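Local coordinates for protein SAM-dependent O-methyltransferase (Leptospira interrogans, PDB 2HNK) that probably transfers a methyl group from S-adenosylmethionine to a hydroxyl of an acceptor molecule, and is captured here with the by-product S-adenosyl-L-homocysteine bound, at residues N41-P46 / T71-L76; L28-E33 / T98-K103; P46-F51 / P220-V225. All coordinates share one frame; numbering follows the deposited sequence.

Interaction 1: residues N41-P46 / T71-L76; sequences NMQISP and TGYSSL. With SAH (S-adenosyl-L-homocysteine), chain O.
Water 1 joins the two segments where no direct hydrogen bond does: it donates to Gln-43 OE1 and accepts from Thr-71 OG1 (2.7 Å) and from the backbone N of Tyr-73. It also lies next to carboxylate atom O of SAH, although that separation is too short to be trusted in detail. Thr-71 OG1 has a second partner in Thr-34. The amide plane of Gln-43 is inclined 65° to the Tyr-73 ring, and its OE1 comes within 3.8 Å of Tyr-73 CB.

Beside this polar knot, Ile-44 lies across the tyrosine at about a right angle. Its CG1, set between backbone N and carbonyl carbon (chi1 70°), approaches Tyr-73 CD1 at 3.6 Å, and its CD1 continues to Ser-74 CB at 3.7 Å. The phenol end reaches Pro-46, whose CB is 3.4 Å from Tyr-73 OH. Water 2 donates to both Tyr-73 OH and Pro-46 O, while Glu-23 provides the hydroxyl with a further hydrogen bond.

The segment 71-76 holds the end of the glycine-containing loop that leads from strand 63-67 into helix 73-81, part of the first sequence motif of Rossmann-fold methyltransferases. Here Ser-74 holds both ends of the amino-acid part of SAH: its backbone N donates to OXT at 3.2 Å with an N-H...O angle of 146°, and its OG accepts from the SAH amino N at 3.0 Å. Glu-66 is hydrogen-bonded to the same OG and so helps to position it. From the other segment, Gln-43 CB meets SAH O at 3.3 Å, and CG, SD and CE of Met-42 gather round the SAH sulfur. The ligand carboxylate thus sits at the N-terminal end of helix 73-81, where the N-H of Ser-74 and the helix dipole would be expected to stabilise its negative charge.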
loop_
_atom_site.group_PDB
_atom_site.type_symbol
_atom_site.label_atom_id
_atom_site.label_comp_id
_atom_site.label_asym_id
_atom_site.label_seq_id
_atom_site.Cartn_x
_atom_site.Cartn_y
_atom_site.Cartn_z
ATOM N N ASN C 41 -12.010 5.421 19.680
ATOM C CA ASN C 41 -12.097 4.696 18.412
ATOM C C ASN C 41 -11.800 5.574 17.188
ATOM O O ASN C 41 -11.794 5.099 16.049
ATOM C CB ASN C 41 -13.462 4.018 18.284
ATOM C CG ASN C 41 -13.508 3.015 17.154
ATOM O OD1 ASN C 41 -12.533 2.301 16.897
ATOM N ND2 ASN C 41 -14.642 2.957 16.463
ATOM N N MET C 42 -11.540 6.853 17.442
ATOM C CA MET C 42 -11.166 7.801 16.403
ATOM C C MET C 42 -9.726 7.583 15.927
ATOM O O MET C 42 -9.331 8.093 14.873
ATOM C CB MET C 42 -11.356 9.234 16.904
ATOM C CG MET C 42 -11.542 10.249 15.803
ATOM S SD MET C 42 -12.626 11.620 16.234
ATOM C CE MET C 42 -11.633 12.595 17.349
ATOM N N GLN C 43 -8.945 6.822 16.692
ATOM C CA GLN C 43 -7.562 6.562 16.300
ATOM C C GLN C 43 -7.347 5.216 15.592
ATOM O O GLN C 43 -8.032 4.209 15.860
ATOM C CB GLN C 43 -6.589 6.733 17.474
ATOM C CG GLN C 43 -6.582 5.600 18.477
ATOM C CD GLN C 43 -5.192 5.294 18.991
ATOM O OE1 GLN C 43 -4.377 6.195 19.241
ATOM N NE2 GLN C 43 -4.912 4.013 19.152
ATOM N N ILE C 44 -6.359 5.231 14.701
ATOM C CA ILE C 44 -6.020 4.103 13.850
ATOM C C ILE C 44 -5.478 2.905 14.641
ATOM O O ILE C 44 -5.075 3.039 15.803
ATOM C CB ILE C 44 -5.038 4.549 12.725
ATOM C CG1 ILE C 44 -3.656 4.878 13.287
ATOM C CG2 ILE C 44 -5.595 5.774 11.974
ATOM C CD1 ILE C 44 -2.630 5.150 12.223
ATOM N N SER C 45 -5.514 1.730 14.017
ATOM C CA SER C 45 -4.844 0.541 14.535
ATOM C C SER C 45 -3.325 0.664 14.328
ATOM O O SER C 45 -2.879 1.434 13.467
ATOM C CB SER C 45 -5.367 -0.699 13.807
ATOM O OG SER C 45 -5.389 -0.491 12.403
ATOM N N PRO C 46 -2.527 -0.067 15.128
ATOM C CA PRO C 46 -1.084 -0.126 14.875
ATOM C C PRO C 46 -0.718 -0.778 13.529
ATOM O O PRO C 46 0.298 -0.427 12.939
ATOM C CB PRO C 46 -0.544 -0.940 16.057
ATOM C CG PRO C 46 -1.707 -1.643 16.617
ATOM C CD PRO C 46 -2.909 -0.825 16.332
ATOM N N THR C 71 -4.991 12.690 18.785
ATOM C CA THR C 71 -3.944 12.482 19.799
ATOM C C THR C 71 -2.587 12.059 19.207
ATOM O O THR C 71 -1.626 11.812 19.946
ATOM C CB THR C 71 -4.386 11.496 20.899
ATOM O OG1 THR C 71 -4.862 10.286 20.297
ATOM C CG2 THR C 71 -5.488 12.108 21.763
ATOM N N GLY C 72 -2.531 11.950 17.881
ATOM C CA GLY C 72 -1.272 11.923 17.153
ATOM C C GLY C 72 -0.659 10.623 16.661
ATOM O O GLY C 72 0.476 10.647 16.174
ATOM N N TYR C 73 -1.382 9.503 16.745
ATOM C CA TYR C 73 -0.777 8.203 16.409
ATOM C C TYR C 73 -0.237 8.140 14.985
ATOM O O TYR C 73 0.903 7.717 14.771
ATOM C CB TYR C 73 -1.717 7.006 16.682
ATOM C CG TYR C 73 -0.990 5.662 16.660
ATOM C CD1 TYR C 73 -0.820 4.951 15.469
ATOM C CD2 TYR C 73 -0.452 5.116 17.826
ATOM C CE1 TYR C 73 -0.143 3.731 15.444
ATOM C CE2 TYR C 73 0.225 3.891 17.811
ATOM C CZ TYR C 73 0.375 3.209 16.616
ATOM O OH TYR C 73 1.045 2.006 16.594
ATOM N N SER C 74 -1.046 8.559 14.020
ATOM C CA SER C 74 -0.665 8.463 12.622
ATOM C C SER C 74 0.501 9.390 12.297
ATOM O O SER C 74 1.411 9.006 11.559
ATOM C CB SER C 74 -1.862 8.722 11.691
ATOM O OG SER C 74 -2.405 10.019 11.853
ATOM N N SER C 75 0.486 10.595 12.873
ATOM C CA SER C 75 1.573 11.573 12.676
ATOM C C SER C 75 2.896 11.019 13.204
ATOM O O SER C 75 3.946 11.258 12.626
ATOM C CB SER C 75 1.239 12.928 13.328
ATOM O OG SER C 75 1.127 12.815 14.734
ATOM N N LEU C 76 2.814 10.270 14.301
ATOM C CA LEU C 76 3.955 9.557 14.883
ATOM C C LEU C 76 4.513 8.531 13.896
ATOM O O LEU C 76 5.727 8.395 13.760
ATOM C CB LEU C 76 3.499 8.861 16.160
ATOM C CG LEU C 76 4.237 8.903 17.497
ATOM C CD1 LEU C 76 4.906 10.250 17.792
ATOM C CD2 LEU C 76 3.252 8.505 18.610
HETATM N N SAH O . -5.163 10.842 12.542
HETATM C CA SAH O . -5.688 10.651 13.929
HETATM C CB SAH O . -7.212 10.534 13.902
HETATM C CG SAH O . -7.929 11.796 13.415
HETATM S SD SAH O . -9.515 11.969 14.261
HETATM C C SAH O . -5.051 9.469 14.678
HETATM O O SAH O . -5.297 9.263 15.871
HETATM O OXT SAH O . -4.275 8.695 14.120
HETATM C "C5'" SAH O . -9.961 13.519 13.433
HETATM C "C4'" SAH O . -9.322 14.778 14.011
HETATM O "O4'" SAH O . -9.554 15.848 13.118
HETATM C "C3'" SAH O . -9.911 15.185 15.351
HETATM O "O3'" SAH O . -8.858 15.350 16.271
HETATM C "C2'" SAH O . -10.592 16.521 15.127
HETATM O "O2'" SAH O . -10.313 17.409 16.189
HETATM C "C1'" SAH O . -9.963 17.004 13.823
HETATM N N9 SAH O . -10.857 17.853 13.004
HETATM C C8 SAH O . -12.233 17.850 12.941
HETATM N N7 SAH O . -12.631 18.806 12.066
HETATM C C5 SAH O . -11.531 19.418 11.563
HETATM C C6 SAH O . -11.348 20.452 10.644
HETATM N N6 SAH O . -12.387 21.044 10.068
HETATM N N1 SAH O . -10.069 20.873 10.332
HETATM C C2 SAH O . -8.970 20.271 10.919
HETATM N N3 SAH O . -9.155 19.247 11.829
HETATM C C4 SAH O . -10.411 18.830 12.149
HETATM O O HOH W 1 -4.257 9.078 17.976
HETATM O O HOH W 2 2.138 1.177 14.220
#

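Interaction 2: residues L28-E33 / T98-K103; sequences LKLRKE and TNVARK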
loop_
_atom_site.group_PDB
_atom_site.type_symbol
_atom_site.label_atom_id
_atom_site.label_comp_id
_atom_site.label_asym_id
_atom_site.label_seq_id
_atom_site.Cartn_x
_atom_site.Cartn_y
_atom_site.Cartn_z
ATOM N N LEU C 28 2.444 2.376 21.994
ATOM C CA LEU C 28 1.472 1.595 22.761
ATOM C C LEU C 28 0.881 2.432 23.887
ATOM O O LEU C 28 -0.332 2.429 24.104
ATOM C CB LEU C 28 2.134 0.338 23.341
ATOM C CG LEU C 28 1.345 -0.518 24.336
ATOM C CD1 LEU C 28 0.067 -1.052 23.718
ATOM C CD2 LEU C 28 2.210 -1.661 24.870
ATOM N N LYS C 29 1.762 3.148 24.587
ATOM C CA LYS C 29 1.398 4.089 25.647
ATOM C C LYS C 29 0.324 5.068 25.160
ATOM O O LYS C 29 -0.692 5.260 25.834
ATOM C CB LYS C 29 2.662 4.823 26.120
ATOM C CG LYS C 29 2.547 5.702 27.352
ATOM C CD LYS C 29 3.928 6.301 27.657
ATOM C CE LYS C 29 3.936 7.161 28.898
ATOM N NZ LYS C 29 3.449 8.534 28.627
ATOM N N LEU C 30 0.552 5.665 23.988
ATOM C CA LEU C 30 -0.405 6.590 23.375
ATOM C C LEU C 30 -1.778 5.954 23.116
ATOM O O LEU C 30 -2.806 6.579 23.369
ATOM C CB LEU C 30 0.159 7.217 22.087
ATOM C CG LEU C 30 -0.784 8.045 21.190
ATOM C CD1 LEU C 30 -1.508 9.189 21.941
ATOM C CD2 LEU C 30 -0.065 8.588 19.974
ATOM N N ARG C 31 -1.786 4.723 22.613
ATOM C CA ARG C 31 -3.036 4.020 22.328
ATOM C C ARG C 31 -3.845 3.792 23.607
ATOM O O ARG C 31 -5.057 4.014 23.627
ATOM C CB ARG C 31 -2.775 2.698 21.594
ATOM C CG ARG C 31 -2.137 2.870 20.220
ATOM C CD ARG C 31 -2.386 1.678 19.299
ATOM N NE ARG C 31 -1.555 0.520 19.622
ATOM C CZ ARG C 31 -2.013 -0.630 20.111
ATOM N NH1 ARG C 31 -3.310 -0.793 20.328
ATOM N NH2 ARG C 31 -1.171 -1.625 20.376
ATOM N N LYS C 32 -3.160 3.365 24.666
ATOM C CA LYS C 32 -3.779 3.197 25.984
ATOM C C LYS C 32 -4.345 4.522 26.505
ATOM O O LYS C 32 -5.486 4.565 26.975
ATOM C CB LYS C 32 -2.792 2.601 26.992
ATOM C CG LYS C 32 -2.436 1.151 26.730
ATOM C CD LYS C 32 -1.462 0.617 27.778
ATOM C CE LYS C 32 -1.143 -0.855 27.522
ATOM N NZ LYS C 32 0.053 -1.339 28.284
ATOM N N GLU C 33 -3.558 5.595 26.400
ATOM C CA GLU C 33 -4.005 6.921 26.825
ATOM C C GLU C 33 -5.240 7.376 26.045
ATOM O O GLU C 33 -6.189 7.891 26.631
ATOM C CB GLU C 33 -2.882 7.956 26.709
ATOM C CG GLU C 33 -3.231 9.289 27.357
ATOM C CD GLU C 33 -2.092 10.289 27.370
ATOM O OE1 GLU C 33 -0.907 9.892 27.381
ATOM O OE2 GLU C 33 -2.389 11.496 27.392
ATOM N N THR C 98 -4.081 17.849 20.322
ATOM C CA THR C 98 -2.746 17.995 19.769
ATOM C C THR C 98 -1.706 18.260 20.862
ATOM O O THR C 98 -0.507 18.062 20.639
ATOM C CB THR C 98 -2.677 19.026 18.612
ATOM O OG1 THR C 98 -3.052 20.325 19.085
ATOM C CG2 THR C 98 -3.609 18.604 17.472
ATOM N N ASN C 99 -2.172 18.666 22.047
ATOM C CA ASN C 99 -1.316 18.692 23.232
ATOM C C ASN C 99 -0.883 17.290 23.669
ATOM O O ASN C 99 0.252 17.108 24.142
ATOM C CB ASN C 99 -1.971 19.453 24.394
ATOM C CG ASN C 99 -1.878 20.959 24.232
ATOM O OD1 ASN C 99 -1.062 21.456 23.462
ATOM N ND2 ASN C 99 -2.720 21.694 24.955
ATOM N N VAL C 100 -1.778 16.311 23.513
ATOM C CA VAL C 100 -1.428 14.901 23.723
ATOM C C VAL C 100 -0.469 14.435 22.622
ATOM O O VAL C 100 0.547 13.807 22.911
ATOM C CB VAL C 100 -2.668 13.966 23.768
ATOM C CG1 VAL C 100 -2.246 12.504 24.090
ATOM C CG2 VAL C 100 -3.694 14.472 24.773
ATOM N N ALA C 101 -0.784 14.764 21.367
ATOM C CA ALA C 101 0.093 14.447 20.237
ATOM C C ALA C 101 1.529 14.915 20.485
ATOM O O ALA C 101 2.454 14.112 20.417
ATOM C CB ALA C 101 -0.452 15.036 18.946
ATOM N N ARG C 102 1.706 16.203 20.799
ATOM C CA ARG C 102 3.042 16.764 21.032
ATOM C C ARG C 102 3.777 16.106 22.194
ATOM O O ARG C 102 4.994 15.920 22.145
ATOM C CB ARG C 102 2.997 18.283 21.220
ATOM C CG ARG C 102 4.391 18.885 21.309
ATOM C CD ARG C 102 4.374 20.396 21.355
ATOM N NE ARG C 102 3.921 21.007 20.105
ATOM C CZ ARG C 102 4.630 21.068 18.983
ATOM N NH1 ARG C 102 5.838 20.512 18.914
ATOM N NH2 ARG C 102 4.123 21.677 17.917
ATOM N N LYS C 103 3.036 15.748 23.235
ATOM C CA LYS C 103 3.592 14.952 24.320
ATOM C C LYS C 103 4.337 13.734 23.753
ATOM O O LYS C 103 5.464 13.447 24.148
ATOM C CB LYS C 103 2.482 14.518 25.275
ATOM C CG LYS C 103 2.940 13.585 26.379
ATOM C CD LYS C 103 1.755 12.950 27.057
ATOM C CE LYS C 103 2.210 11.892 28.026
ATOM N NZ LYS C 103 1.071 11.391 28.846
HETATM O O HOH W 3 2.554 9.276 31.186
#
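Glu-33 and Lys-103 reach toward each other from opposite directions and form a salt bridge, Lys-103 NZ donating to Glu-33 OE1 at 2.9 Å. Each side chain leaves its helix with CG trans to the backbone N and runs on fully extended, which lets the pair span the distance between the helices. The ammonium comes to the syn side of OE1, 29° out of the carboxylate plane; the same oxygen is also hydrogen-bonded to Tyr-104 OH. The other oxygen, OE2, rests on Val-100 CG1 at 3.5 Å.

These helices run nearly antiparallel, their segment axes inclined at 159° and 11.2 Å apart at closest. Helix 95-107 is the crossover connection of a beta-alpha-beta unit, between strands 87-92 and 114-118 of the Rossmann sheet, and helix 25-35 precedes the first strand of that sheet. Deeper in the interface, Leu-30 CD1 touches Val-100 CG1 at 4.0 Å.

Lys-29 stretches out straight and then turns at its last torsion (chi4 -82°), which carries its NZ across Lys-103 to 3.6 Å from CE. The two ammonium groups are neighbours, but Lys-29 is paired with Glu-107, and water 3 accepts from its NZ at 2.8 Å.

Interaction 3: residues P46-F51 / P220-V225; sequences PEEGQF and PIADGV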
loop_
_atom_site.group_PDB
_atom_site.type_symbol
_atom_site.label_atom_id
_atom_site.label_comp_id
_atom_site.label_asym_id
_atom_site.label_seq_id
_atom_site.Cartn_x
_atom_site.Cartn_y
_atom_site.Cartn_z
ATOM N N PRO C 46 -2.527 -0.067 15.128
ATOM C CA PRO C 46 -1.084 -0.126 14.875
ATOM C C PRO C 46 -0.718 -0.778 13.529
ATOM O O PRO C 46 0.298 -0.427 12.939
ATOM C CB PRO C 46 -0.544 -0.940 16.057
ATOM C CG PRO C 46 -1.707 -1.643 16.617
ATOM C CD PRO C 46 -2.909 -0.825 16.332
ATOM N N GLU C 47 -1.547 -1.711 13.069
ATOM C CA GLU C 47 -1.456 -2.278 11.728
ATOM C C GLU C 47 -1.591 -1.191 10.665
ATOM O O GLU C 47 -0.782 -1.109 9.745
ATOM C CB GLU C 47 -2.539 -3.345 11.509
ATOM C CG GLU C 47 -2.379 -4.648 12.305
ATOM C CD GLU C 47 -2.913 -4.570 13.732
ATOM O OE1 GLU C 47 -2.799 -5.588 14.453
ATOM O OE2 GLU C 47 -3.438 -3.504 14.137
ATOM N N GLU C 48 -2.625 -0.361 10.780
ATOM C CA GLU C 48 -2.775 0.746 9.849
ATOM C C GLU C 48 -1.583 1.700 9.939
ATOM O O GLU C 48 -1.089 2.165 8.918
ATOM C CB GLU C 48 -4.087 1.498 10.045
ATOM C CG GLU C 48 -4.153 2.733 9.160
ATOM C CD GLU C 48 -5.485 3.435 9.158
ATOM O OE1 GLU C 48 -5.639 4.331 8.321
ATOM O OE2 GLU C 48 -6.373 3.099 9.966
ATOM N N GLY C 49 -1.128 1.966 11.162
ATOM C CA GLY C 49 0.095 2.728 11.397
ATOM C C GLY C 49 1.273 2.238 10.570
ATOM O O GLY C 49 1.924 3.026 9.877
ATOM N N GLN C 50 1.512 0.928 10.621
ATOM C CA GLN C 50 2.595 0.282 9.875
ATOM C C GLN C 50 2.420 0.384 8.365
ATOM O O GLN C 50 3.404 0.509 7.615
ATOM C CB GLN C 50 2.745 -1.188 10.290
ATOM C CG GLN C 50 3.775 -1.423 11.362
ATOM C CD GLN C 50 5.158 -0.997 10.931
ATOM O OE1 GLN C 50 5.661 0.029 11.387
ATOM N NE2 GLN C 50 5.776 -1.765 10.032
ATOM N N PHE C 51 1.162 0.316 7.939
ATOM C CA PHE C 51 0.789 0.499 6.550
ATOM C C PHE C 51 1.175 1.903 6.074
ATOM O O PHE C 51 1.791 2.056 5.023
ATOM C CB PHE C 51 -0.712 0.223 6.400
ATOM C CG PHE C 51 -1.220 0.262 4.979
ATOM C CD1 PHE C 51 -0.667 -0.556 3.993
ATOM C CD2 PHE C 51 -2.291 1.090 4.642
ATOM C CE1 PHE C 51 -1.150 -0.531 2.697
ATOM C CE2 PHE C 51 -2.777 1.122 3.342
ATOM C CZ PHE C 51 -2.204 0.306 2.368
ATOM N N PRO C 220 -9.283 -2.697 1.933
ATOM C CA PRO C 220 -10.131 -2.968 3.099
ATOM C C PRO C 220 -9.336 -3.189 4.391
ATOM O O PRO C 220 -9.527 -4.182 5.099
ATOM C CB PRO C 220 -10.928 -4.207 2.677
ATOM C CG PRO C 220 -10.028 -4.926 1.710
ATOM C CD PRO C 220 -9.148 -3.877 1.054
ATOM N N ILE C 221 -8.447 -2.253 4.693
ATOM C CA ILE C 221 -7.746 -2.267 5.965
ATOM C C ILE C 221 -8.411 -1.237 6.887
ATOM O O ILE C 221 -8.860 -0.177 6.425
ATOM C CB ILE C 221 -6.205 -2.037 5.796
ATOM C CG1 ILE C 221 -5.466 -2.267 7.125
ATOM C CG2 ILE C 221 -5.905 -0.655 5.211
ATOM C CD1 ILE C 221 -3.954 -2.093 7.041
ATOM N N ALA C 222 -8.489 -1.563 8.174
ATOM C CA ALA C 222 -9.165 -0.722 9.167
ATOM C C ALA C 222 -10.609 -0.423 8.735
ATOM O O ALA C 222 -11.387 -1.351 8.528
ATOM C CB ALA C 222 -8.372 0.550 9.439
ATOM N N ASP C 223 -10.955 0.854 8.583
ATOM C CA ASP C 223 -12.300 1.263 8.169
ATOM C C ASP C 223 -12.335 1.666 6.687
ATOM O O ASP C 223 -13.135 2.521 6.273
ATOM C CB ASP C 223 -12.778 2.415 9.063
ATOM C CG ASP C 223 -14.262 2.720 8.900
ATOM O OD1 ASP C 223 -15.070 1.779 8.731
ATOM O OD2 ASP C 223 -14.609 3.912 8.935
ATOM N N GLY C 224 -11.465 1.037 5.892
ATOM C CA GLY C 224 -11.268 1.388 4.490
ATOM C C GLY C 224 -10.190 2.446 4.369
ATOM O O GLY C 224 -10.223 3.463 5.062
ATOM N N VAL C 225 -9.209 2.193 3.508
ATOM C CA VAL C 225 -8.166 3.179 3.224
ATOM C C VAL C 225 -7.973 3.278 1.712
ATOM O O VAL C 225 -7.624 2.285 1.058
ATOM C CB VAL C 225 -6.818 2.840 3.921
ATOM C CG1 VAL C 225 -5.790 3.909 3.616
ATOM C CG2 VAL C 225 -6.984 2.703 5.441
#
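The turn between the last two strands, 214-219 and 225-230, packs against the N-terminal part of helix 46-59, with Ile-221, Ala-222 and Val-225 facing Glu-48 and Phe-51. It is a type II' beta turn from Ile-221 to Gly-224, closed by the bond from Gly-224 N to Ile-221 O at 2.9 Å. With CG1 trans to the backbone N (chi1 -171°) and the chain straight beyond it, Ile-221 extends CD1 to within 4.0 Å of Phe-51 CB, while its CG2 approaches CD2 and CE2 of the phenylalanine obliquely.

Strand 225-230, entered at Val-225, is the one reversed strand of the Rossmann sheet, inserted between 175-180 and 214-219, as in other class I methyltransferases. Val-225 CG1 lies at the edge of the Phe-51 ring, near its plane and 4.1 Å from CE2. Glu-48, its chain extended, brings the carboxylate over the turn, with OE1 at 3.6 Å from Val-225 CG2 and OE2 at 3.3 Å from Ala-222 CB. Both sides of the contact also face the second subunit: Ala-222 N is hydrogen-bonded to Asn-5 OD1 of that subunit, and Gln-50 NE2 to its Val-216 O.

In the fold
From the N terminus, helix 25-35 comes first, and interaction 2 closes a long loop when helix 95-107 returns to lie beside it. Interaction 1 falls wholly within that loop, bringing the connection before helix 46-59 onto the start of helix 73-81 and the bound SAH. Interaction 3 begins at Pro-46, which it shares with interaction 1, and closes only near the C terminus, at the turn between strands 214-219 and 225-230; it therefore crosses both others along the chain. Arg-31 of helix 25-35 packs on Gln-43, Tyr-73 and Pro-46. Together the contacts join the N-terminal helices and their connection to helices 73-81 and 95-107 on one hand and to the C-terminal hairpin on the other.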